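Local coordinates for protein second substrate binding domain of putative amino acid ABC transporter (Streptococcus pneumoniae, PDB 4OEN) that probably captures an amino acid outside the cell and delivers it to the membrane part of an ABC transporter, at residues L32-F42 / L197-L208; Y87-V95 / D154-L163. All blocks are in the same frame, centred on the assembly; numbering follows the deposited sequence. Where two conformers were deposited one is given.

Contact 1 of 2, residues L32-F42 / L197-L208; sequences LIKAIAKDQGF and LIEMFNNGLANL. With SO4 (sulfate ion), chain C.
Ile36 sets CG1 beside its backbone N (chi1 -73°) and stays extended beyond, which lays CD1 over a face of the Phe201 ring, 3.6 Å from its centroid, a CH-pi contact. The Ile36 side chain is a knob in the hole formed by Phe201, Gly204, Leu205 and Leu208. The motif is a near-perpendicular helix crossing (98°) in one lobe of a type II periplasmic binding protein fold, where helix 28-40 leans on strand 44-47 and helix 195-210 on strand 180-190. Gly204, having no side chain, lets its CA come within 4.8 Å of Ile36 CA. Branched, apolar side chains suit this buried centre: Leu208 CD1 wedges 3.6 Å from both Ala35 CB and Ile36 CG1, and Ile33 CD1 meets the Phe201 ring edge. Met200 SD lies oblique to the Phe42 ring, 4.8 Å from its centroid, a Met-aromatic contact, and Met200 CE touches Phe42 CD2. At the polar margin Gln40, bent at chi2, is a second knob among Met200, Asn203, Gly204 and Asn207, and its NE2 donates to Asp39 OD2. A sulfate, probably from the crystallisation liquor, accepts from Gln40 and Asn207 through O3. Asn207 ND2 also gives Asp39 OD2, on its syn lone pair, a nearly straight 2.9 Å bond.

Contact 2 of 2, residues Y87-V95 / D154-L163; sequences YTANTILGV and DAVMDDEPVL
Glu160 and Ile92 bury the most surface here, and they touch each other: Ile92 CD1 lies 3.6 Å from Glu160 OE1, and Ile92 CG2 packs on the first turn of helix 160-168. Glu160 turns CG away from its backbone N (chi1 172°) and continues extended, a shape that carries its carboxylate alongside the side chain of Asn90, both pointing the same way. Asn90 ND2 donates to Glu160 OE1 at 2.9 Å, approaching from above the carboxylate plane, while Glu160 N returns a nearly straight bond to Asn90 O. The two residues are thus joined twice, through backbone and side chain. The other oxygen, OE2, pairs with Lys164 and takes a hydrogen bond from a water that also joins Tyr87 OH; a carboxylate suits the place because one oxygen can serve Asn90 while the second serves Lys164 and the water. Beside it Pro161, rigid in the first turn of the helix, sets CB 3.6 Å from Tyr87 OH.

The frame is an antiparallel pair, strand 87-96 against 155-159, in the mixed sheet of a type II periplasmic binding protein. Ile92 and Asp158 form a hydrogen-bonded pair, with Ile92 N 2.9 Å from Asp158 O; Gly94 and Val156 repeat the pattern two residues on. On the face carrying Ile92, beta-branched bulk fits against the helix: Ile92 CG2 lies 3.7 Å from Leu163 CD1. Gly94, lacking a side chain, leaves room for Leu163 CD1 to reach 3.9 Å from Gly94 CA. Asp158 OD2, on this face too, is bound by Tyr145 OH of helix 141-150. Met157 occupies the other face with Leu93, beside helix 119-126. There the small Ala155 lets its CB meet Val95 CG1 at 3.6 Å.

The centres of contacts 1 and 2 are about 29 Å apart, on opposite sides of the chain's centre, and their nearest atoms stay about 7 Å from each other without touching. Along the chain the order is 32-42, 87-95, 154-163, 197-208, so both segments of contact 2 fall between those of contact 1. Contact 1 therefore joins early and late helices in one lobe, and contact 2 joins strands and a helix of the intervening chain. Strand 180-190 connects them, supporting helix 195-210 and pairing with strand 87-96. As in other type II binding proteins, these two strands probably form the connecting strands, or hinge, between two lobes that close around a substrate.

Contact 1 of 2, residues L32-F42 / L197-L208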
loop_
_atom_site.group_PDB
_atom_site.type_symbol
_atom_site.label_atom_id
_atom_site.label_comp_id
_atom_site.label_asym_id
_atom_site.label_seq_id
_atom_site.Cartn_x
_atom_site.Cartn_y
_atom_site.Cartn_z
ATOM N N LEU A 32 3.102 12.770 -2.207
ATOM C CA LEU A 32 2.665 12.751 -3.595
ATOM C C LEU A 32 1.598 13.816 -3.866
ATOM O O LEU A 32 1.700 14.558 -4.831
ATOM C CB LEU A 32 2.144 11.366 -3.959
ATOM C CG LEU A 32 1.556 11.220 -5.361
ATOM C CD1 LEU A 32 2.618 11.447 -6.407
ATOM C CD2 LEU A 32 0.909 9.857 -5.492
ATOM N N ILE A 33 0.581 13.922 -3.010
ATOM C CA ILE A 33 -0.460 14.903 -3.305
ATOM C C ILE A 33 0.097 16.333 -3.222
ATOM O O ILE A 33 -0.252 17.188 -4.034
ATOM C CB ILE A 33 -1.699 14.739 -2.380
ATOM C CG1 ILE A 33 -2.879 15.538 -2.944
ATOM C CG2 ILE A 33 -1.387 15.085 -0.920
ATOM C CD1 ILE A 33 -3.271 15.119 -4.342
ATOM N N LYS A 34 0.993 16.584 -2.275
ATOM C CA LYS A 34 1.629 17.894 -2.168
ATOM C C LYS A 34 2.467 18.232 -3.397
ATOM O O LYS A 34 2.440 19.368 -3.865
ATOM C CB LYS A 34 2.504 17.958 -0.925
ATOM C CG LYS A 34 1.699 17.937 0.354
ATOM C CD LYS A 34 2.601 17.821 1.548
ATOM C CE LYS A 34 1.782 17.492 2.780
ATOM N NZ LYS A 34 2.625 17.436 3.999
ATOM N N ALA A 35 3.222 17.257 -3.904
ATOM C CA ALA A 35 4.034 17.495 -5.103
ATOM C C ALA A 35 3.179 17.731 -6.342
ATOM O O ALA A 35 3.545 18.526 -7.225
ATOM C CB ALA A 35 4.990 16.326 -5.341
ATOM N N ILE A 36 2.054 17.027 -6.416
ATOM C CA ILE A 36 1.152 17.179 -7.547
ATOM C C ILE A 36 0.472 18.543 -7.488
ATOM O O ILE A 36 0.359 19.231 -8.494
ATOM C CB ILE A 36 0.132 16.032 -7.577
ATOM C CG1 ILE A 36 0.843 14.755 -8.031
ATOM C CG2 ILE A 36 -1.040 16.352 -8.494
ATOM C CD1 ILE A 36 -0.040 13.518 -8.123
ATOM N N ALA A 37 0.043 18.952 -6.301
ATOM C CA ALA A 37 -0.600 20.251 -6.160
ATOM C C ALA A 37 0.343 21.367 -6.591
ATOM O O ALA A 37 -0.049 22.311 -7.275
ATOM C CB ALA A 37 -1.066 20.461 -4.722
ATOM N N LYS A 38 1.604 21.239 -6.207
ATOM C CA LYS A 38 2.588 22.250 -6.530
ATOM C C LYS A 38 2.917 22.243 -8.026
ATOM O O LYS A 38 3.084 23.298 -8.638
ATOM C CB LYS A 38 3.845 22.036 -5.692
ATOM C CG LYS A 38 4.915 23.089 -5.928
ATOM C CD LYS A 38 6.059 22.940 -4.943
ATOM C CE LYS A 38 7.100 24.033 -5.143
ATOM N NZ LYS A 38 8.181 23.965 -4.123
ATOM N N ASP A 39 2.999 21.052 -8.613
ATOM C CA ASP A 39 3.292 20.912 -10.039
ATOM C C ASP A 39 2.179 21.496 -10.906
ATOM O O ASP A 39 2.428 22.103 -11.952
ATOM C CB ASP A 39 3.503 19.434 -10.383
ATOM C CG ASP A 39 3.736 19.205 -11.867
ATOM O OD1 ASP A 39 4.865 19.453 -12.321
ATOM O OD2 ASP A 39 2.809 18.754 -12.575
ATOM N N GLN A 40 0.947 21.306 -10.450
ATOM C CA GLN A 40 -0.244 21.650 -11.212
ATOM C C GLN A 40 -0.832 23.001 -10.827
ATOM O O GLN A 40 -1.795 23.459 -11.433
ATOM C CB GLN A 40 -1.297 20.562 -11.017
ATOM C CG GLN A 40 -0.904 19.257 -11.662
ATOM C CD GLN A 40 -0.891 19.354 -13.165
ATOM O OE1 GLN A 40 -1.918 19.621 -13.788
ATOM N NE2 GLN A 40 0.279 19.140 -13.769
ATOM N N GLY A 41 -0.258 23.616 -9.802
ATOM C CA GLY A 41 -0.641 24.961 -9.415
ATOM C C GLY A 41 -1.997 25.087 -8.755
ATOM O O GLY A 41 -2.667 26.110 -8.913
ATOM N N PHE A 42 -2.415 24.065 -8.021
ATOM C CA PHE A 42 -3.580 24.245 -7.159
ATOM C C PHE A 42 -3.194 24.151 -5.689
ATOM O O PHE A 42 -2.113 23.675 -5.344
ATOM C CB PHE A 42 -4.719 23.269 -7.515
ATOM C CG PHE A 42 -4.381 21.800 -7.396
ATOM C CD1 PHE A 42 -4.602 21.100 -6.213
ATOM C CD2 PHE A 42 -3.921 21.096 -8.503
ATOM C CE1 PHE A 42 -4.330 19.736 -6.130
ATOM C CE2 PHE A 42 -3.646 19.744 -8.432
ATOM C CZ PHE A 42 -3.840 19.057 -7.248
ATOM N N LEU A 197 -9.938 17.960 -11.013
ATOM C CA LEU A 197 -8.969 17.524 -10.021
ATOM C C LEU A 197 -8.360 16.183 -10.419
ATOM O O LEU A 197 -7.164 15.958 -10.239
ATOM C CB LEU A 197 -9.621 17.412 -8.652
ATOM C CG LEU A 197 -8.748 17.013 -7.460
ATOM C CD1 LEU A 197 -7.517 17.906 -7.346
ATOM C CD2 LEU A 197 -9.595 17.084 -6.183
ATOM N N ILE A 198 -9.185 15.290 -10.964
ATOM C CA ILE A 198 -8.672 14.028 -11.494
ATOM C C ILE A 198 -7.732 14.299 -12.672
ATOM O O ILE A 198 -6.642 13.712 -12.762
ATOM C CB ILE A 198 -9.813 13.087 -11.950
ATOM C CG1 ILE A 198 -10.596 12.569 -10.742
ATOM C CG2 ILE A 198 -9.272 11.930 -12.789
ATOM C CD1 ILE A 198 -9.742 11.738 -9.750
ATOM N N GLU A 199 -8.150 15.192 -13.566
ATOM C CA GLU A 199 -7.329 15.573 -14.714
ATOM C C GLU A 199 -5.954 16.080 -14.274
ATOM O O GLU A 199 -4.925 15.649 -14.789
ATOM C CB GLU A 199 -8.032 16.645 -15.553
ATOM C CG GLU A 199 -9.311 16.188 -16.236
ATOM C CD GLU A 199 -9.988 17.294 -17.047
ATOM O OE1 GLU A 199 -9.303 18.263 -17.449
ATOM O OE2 GLU A 199 -11.213 17.196 -17.274
ATOM N N MET A 200 -5.941 16.985 -13.303
ATOM C CA MET A 200 -4.681 17.532 -12.803
ATOM C C MET A 200 -3.869 16.502 -12.026
ATOM O O MET A 200 -2.632 16.509 -12.077
ATOM C CB MET A 200 -4.945 18.761 -11.936
ATOM C CG MET A 200 -5.434 19.944 -12.755
ATOM S SD MET A 200 -5.556 21.464 -11.815
ATOM C CE MET A 200 -6.838 21.030 -10.632
ATOM N N PHE A 201 -4.540 15.613 -11.297
ATOM C CA PHE A 201 -3.790 14.592 -10.584
ATOM C C PHE A 201 -3.047 13.721 -11.580
ATOM O O PHE A 201 -1.858 13.444 -11.413
ATOM C CB PHE A 201 -4.693 13.725 -9.700
ATOM C CG PHE A 201 -3.935 12.693 -8.892
ATOM C CD1 PHE A 201 -3.581 12.946 -7.569
ATOM C CD2 PHE A 201 -3.554 11.490 -9.458
ATOM C CE1 PHE A 201 -2.873 12.000 -6.828
ATOM C CE2 PHE A 201 -2.847 10.540 -8.734
ATOM C CZ PHE A 201 -2.506 10.799 -7.408
ATOM N N ASN A 202 -3.745 13.284 -12.620
ATOM C CA ASN A 202 -3.132 12.411 -13.609
ATOM C C ASN A 202 -1.997 13.113 -14.345
ATOM O O ASN A 202 -0.981 12.496 -14.633
ATOM C CB ASN A 202 -4.170 11.915 -14.607
ATOM C CG ASN A 202 -5.141 10.921 -13.991
ATOM O OD1 ASN A 202 -4.872 10.346 -12.938
ATOM N ND2 ASN A 202 -6.262 10.703 -14.659
ATOM N N ASN A 203 -2.178 14.391 -14.668
ATOM C CA ASN A 203 -1.119 15.141 -15.342
ATOM C C ASN A 203 0.076 15.360 -14.425
ATOM O O ASN A 203 1.227 15.260 -14.856
ATOM C CB ASN A 203 -1.647 16.484 -15.841
ATOM C CG ASN A 203 -2.576 16.330 -17.018
ATOM O OD1 ASN A 203 -2.574 15.296 -17.686
ATOM N ND2 ASN A 203 -3.367 17.353 -17.289
ATOM N N GLY A 204 -0.203 15.677 -13.162
ATOM C CA GLY A 204 0.843 15.871 -12.173
ATOM C C GLY A 204 1.626 14.585 -11.966
ATOM O O GLY A 204 2.852 14.597 -11.909
ATOM N N LEU A 205 0.910 13.469 -11.880
ATOM C CA LEU A 205 1.553 12.176 -11.708
ATOM C C LEU A 205 2.487 11.870 -12.878
ATOM O O LEU A 205 3.635 11.441 -12.681
ATOM C CB LEU A 205 0.504 11.064 -11.564
ATOM C CG LEU A 205 1.049 9.639 -11.398
ATOM C CD1 LEU A 205 1.849 9.502 -10.117
ATOM C CD2 LEU A 205 -0.086 8.631 -11.416
ATOM N N ALA A 206 2.006 12.099 -14.097
ATOM C CA ALA A 206 2.828 11.856 -15.283
ATOM C C ALA A 206 4.076 12.732 -15.271
ATOM O O ALA A 206 5.172 12.273 -15.600
ATOM C CB ALA A 206 2.020 12.096 -16.553
ATOM N N ASN A 207 3.916 13.995 -14.898
ATOM C CA ASN A 207 5.078 14.886 -14.823
ATOM C C ASN A 207 6.096 14.410 -13.792
ATOM O O ASN A 207 7.294 14.400 -14.050
ATOM C CB ASN A 207 4.645 16.314 -14.496
ATOM C CG ASN A 207 3.908 16.971 -15.642
ATOM O OD1 ASN A 207 4.036 16.551 -16.789
ATOM N ND2 ASN A 207 3.138 18.017 -15.339
ATOM N N LEU A 208 5.618 14.006 -12.619
ATOM C CA LEU A 208 6.522 13.541 -11.570
ATOM C C LEU A 208 7.196 12.221 -11.945
ATOM O O LEU A 208 8.325 11.957 -11.548
ATOM C CB LEU A 208 5.770 13.391 -10.242
ATOM C CG LEU A 208 5.230 14.710 -9.678
ATOM C CD1 LEU A 208 4.413 14.459 -8.407
ATOM C CD2 LEU A 208 6.333 15.725 -9.416
HETATM S S SO4 C . 0.959 20.128 -17.464
HETATM O O1 SO4 C . 1.630 20.972 -16.477
HETATM O O2 SO4 C . 1.786 20.030 -18.664
HETATM O O3 SO4 C . 0.741 18.796 -16.913
HETATM O O4 SO4 C . -0.331 20.720 -17.810
HETATM O O HOH W 1 -2.765 19.731 -16.293
#

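Contact 2 of 2, residues Y87-V95 / D154-L163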
loop_
_atom_site.group_PDB
_atom_site.type_symbol
_atom_site.label_atom_id
_atom_site.label_comp_id
_atom_site.label_asym_id
_atom_site.label_seq_id
_atom_site.Cartn_x
_atom_site.Cartn_y
_atom_site.Cartn_z
ATOM N N TYR A 87 0.342 3.180 -7.773
ATOM C CA TYR A 87 1.053 2.090 -7.109
ATOM C C TYR A 87 0.323 0.780 -7.309
ATOM O O TYR A 87 -0.862 0.670 -6.977
ATOM C CB TYR A 87 1.204 2.373 -5.610
ATOM C CG TYR A 87 2.078 1.359 -4.914
ATOM C CD1 TYR A 87 3.458 1.360 -5.108
ATOM C CD2 TYR A 87 1.531 0.397 -4.072
ATOM C CE1 TYR A 87 4.262 0.433 -4.480
ATOM C CE2 TYR A 87 2.336 -0.535 -3.432
ATOM C CZ TYR A 87 3.698 -0.506 -3.641
ATOM O OH TYR A 87 4.521 -1.424 -3.027
ATOM N N THR A 88 1.029 -0.208 -7.849
ATOM C CA THR A 88 0.480 -1.551 -7.973
ATOM C C THR A 88 0.796 -2.323 -6.719
ATOM O O THR A 88 1.968 -2.535 -6.401
ATOM C CB THR A 88 1.043 -2.299 -9.182
ATOM O OG1 THR A 88 0.718 -1.576 -10.373
ATOM C CG2 THR A 88 0.446 -3.717 -9.257
ATOM N N ALA A 89 -0.260 -2.735 -6.024
ATOM C CA ALA A 89 -0.131 -3.427 -4.751
ATOM C C ALA A 89 0.051 -4.914 -4.994
ATOM O O ALA A 89 -0.717 -5.523 -5.728
ATOM C CB ALA A 89 -1.347 -3.181 -3.884
ATOM N N ASN A 90 1.093 -5.470 -4.392
ATOM C CA ASN A 90 1.395 -6.886 -4.523
ATOM C C ASN A 90 1.346 -7.579 -3.185
ATOM O O ASN A 90 1.514 -6.944 -2.149
ATOM C CB ASN A 90 2.797 -7.114 -5.104
ATOM C CG ASN A 90 2.988 -6.509 -6.477
ATOM O OD1 ASN A 90 2.160 -6.667 -7.362
ATOM N ND2 ASN A 90 4.109 -5.832 -6.666
ATOM N N THR A 91 1.126 -8.896 -3.224
ATOM C CA THR A 91 1.457 -9.767 -2.105
ATOM C C THR A 91 2.842 -10.345 -2.412
ATOM O O THR A 91 3.169 -10.570 -3.568
ATOM C CB THR A 91 0.409 -10.895 -1.913
ATOM O OG1 THR A 91 0.842 -11.747 -0.856
ATOM C CG2 THR A 91 0.255 -11.716 -3.158
ATOM N N ILE A 92 3.656 -10.548 -1.384
ATOM C CA ILE A 92 5.043 -10.962 -1.608
ATOM C C ILE A 92 5.533 -11.818 -0.456
ATOM O O ILE A 92 5.085 -11.680 0.682
ATOM C CB ILE A 92 5.950 -9.709 -1.809
ATOM C CG1 ILE A 92 7.275 -10.069 -2.471
ATOM C CG2 ILE A 92 6.180 -8.963 -0.505
ATOM C CD1 ILE A 92 8.039 -8.830 -2.935
ATOM N N LEU A 93 6.433 -12.741 -0.766
ATOM C CA LEU A 93 7.036 -13.583 0.258
ATOM C C LEU A 93 8.127 -12.836 1.035
ATOM O O LEU A 93 8.943 -12.114 0.449
ATOM C CB LEU A 93 7.644 -14.845 -0.381
ATOM C CG LEU A 93 7.944 -15.975 0.607
ATOM C CD1 LEU A 93 6.679 -16.769 0.923
ATOM C CD2 LEU A 93 9.057 -16.885 0.074
ATOM N N GLY A 94 8.166 -13.035 2.348
ATOM C CA GLY A 94 9.228 -12.478 3.183
ATOM C C GLY A 94 9.957 -13.585 3.920
ATOM O O GLY A 94 9.317 -14.521 4.396
ATOM N N VAL A 95 11.289 -13.508 3.981
ATOM C CA VAL A 95 12.099 -14.431 4.778
ATOM C C VAL A 95 13.219 -13.687 5.509
ATOM O O VAL A 95 13.533 -12.538 5.185
ATOM C CB VAL A 95 12.724 -15.559 3.899
ATOM C CG1 VAL A 95 11.644 -16.424 3.270
ATOM C CG2 VAL A 95 13.651 -14.970 2.824
ATOM N N ASP A 154 9.005 -20.711 8.286
ATOM C CA ASP A 154 10.121 -20.528 7.362
ATOM C C ASP A 154 10.023 -19.267 6.511
ATOM O O ASP A 154 11.012 -18.806 5.941
ATOM C CB ASP A 154 10.215 -21.754 6.465
ATOM C CG ASP A 154 10.455 -23.016 7.261
ATOM O OD1 ASP A 154 11.578 -23.157 7.793
ATOM O OD2 ASP A 154 9.538 -23.859 7.362
ATOM N N ALA A 155 8.823 -18.718 6.416
ATOM C CA ALA A 155 8.546 -17.585 5.545
ATOM C C ALA A 155 7.224 -16.982 5.950
ATOM O O ALA A 155 6.455 -17.609 6.705
ATOM C CB ALA A 155 8.505 -18.012 4.079
ATOM N N VAL A 156 6.983 -15.762 5.475
ATOM C CA VAL A 156 5.666 -15.146 5.572
ATOM C C VAL A 156 5.226 -14.687 4.194
ATOM O O VAL A 156 6.044 -14.519 3.285
ATOM C CB VAL A 156 5.642 -13.915 6.507
ATOM C CG1 VAL A 156 6.138 -14.275 7.894
ATOM C CG2 VAL A 156 6.488 -12.772 5.909
ATOM N N MET A 157 3.928 -14.503 4.036
ATOM C CA MET A 157 3.370 -13.826 2.868
ATOM C C MET A 157 2.653 -12.573 3.373
ATOM O O MET A 157 1.818 -12.685 4.262
ATOM C CB MET A 157 2.400 -14.741 2.115
ATOM C CG MET A 157 2.161 -14.363 0.669
ATOM S SD MET A 157 3.450 -15.031 -0.393
ATOM C CE MET A 157 3.113 -14.192 -1.947
ATOM N N ASP A 158 2.964 -11.404 2.817
ATOM C CA ASP A 158 2.376 -10.152 3.319
ATOM C C ASP A 158 2.261 -9.124 2.206
ATOM O O ASP A 158 2.737 -9.335 1.097
ATOM C CB ASP A 158 3.241 -9.593 4.461
ATOM C CG ASP A 158 2.473 -8.725 5.470
ATOM O OD1 ASP A 158 1.293 -8.322 5.269
ATOM O OD2 ASP A 158 3.097 -8.421 6.509
ATOM N N ASP A 159 1.648 -7.992 2.524
ATOM C CA ASP A 159 1.552 -6.894 1.582
ATOM C C ASP A 159 2.941 -6.349 1.282
ATOM O O ASP A 159 3.709 -6.035 2.209
ATOM C CB ASP A 159 0.682 -5.773 2.152
ATOM C CG ASP A 159 -0.756 -6.187 2.309
ATOM O OD1 ASP A 159 -1.328 -6.657 1.308
ATOM O OD2 ASP A 159 -1.312 -6.045 3.423
ATOM N N GLU A 160 3.245 -6.204 -0.003
ATOM C CA GLU A 160 4.559 -5.725 -0.400
ATOM C C GLU A 160 4.924 -4.332 0.161
ATOM O O GLU A 160 6.020 -4.166 0.672
ATOM C CB GLU A 160 4.713 -5.729 -1.925
ATOM C CG GLU A 160 6.002 -5.050 -2.358
ATOM C CD GLU A 160 6.359 -5.287 -3.803
ATOM O OE1 GLU A 160 5.906 -6.297 -4.400
ATOM O OE2 GLU A 160 7.127 -4.453 -4.347
ATOM N N PRO A 161 4.008 -3.336 0.111
ATOM C CA PRO A 161 4.477 -2.048 0.649
ATOM C C PRO A 161 4.762 -2.085 2.150
ATOM O O PRO A 161 5.613 -1.349 2.640
ATOM C CB PRO A 161 3.319 -1.093 0.328
ATOM C CG PRO A 161 2.132 -1.967 0.071
ATOM C CD PRO A 161 2.674 -3.232 -0.506
ATOM N N VAL A 162 4.068 -2.960 2.871
ATOM C CA VAL A 162 4.293 -3.090 4.309
ATOM C C VAL A 162 5.636 -3.741 4.577
ATOM O O VAL A 162 6.441 -3.253 5.387
ATOM C CB VAL A 162 3.159 -3.909 4.977
ATOM C CG1 VAL A 162 3.519 -4.257 6.411
ATOM C CG2 VAL A 162 1.858 -3.130 4.929
ATOM N N LEU A 163 5.893 -4.832 3.869
ATOM C CA LEU A 163 7.159 -5.531 4.009
ATOM C C LEU A 163 8.328 -4.663 3.552
ATOM O O LEU A 163 9.336 -4.582 4.253
ATOM C CB LEU A 163 7.144 -6.836 3.226
ATOM C CG LEU A 163 7.082 -8.113 4.060
ATOM C CD1 LEU A 163 6.926 -9.326 3.147
ATOM C CD2 LEU A 163 8.334 -8.222 4.929
HETATM O O HOH W 2 7.015 -1.793 -3.782
HETATM O O HOH W 3 -0.232 -5.124 -1.019
#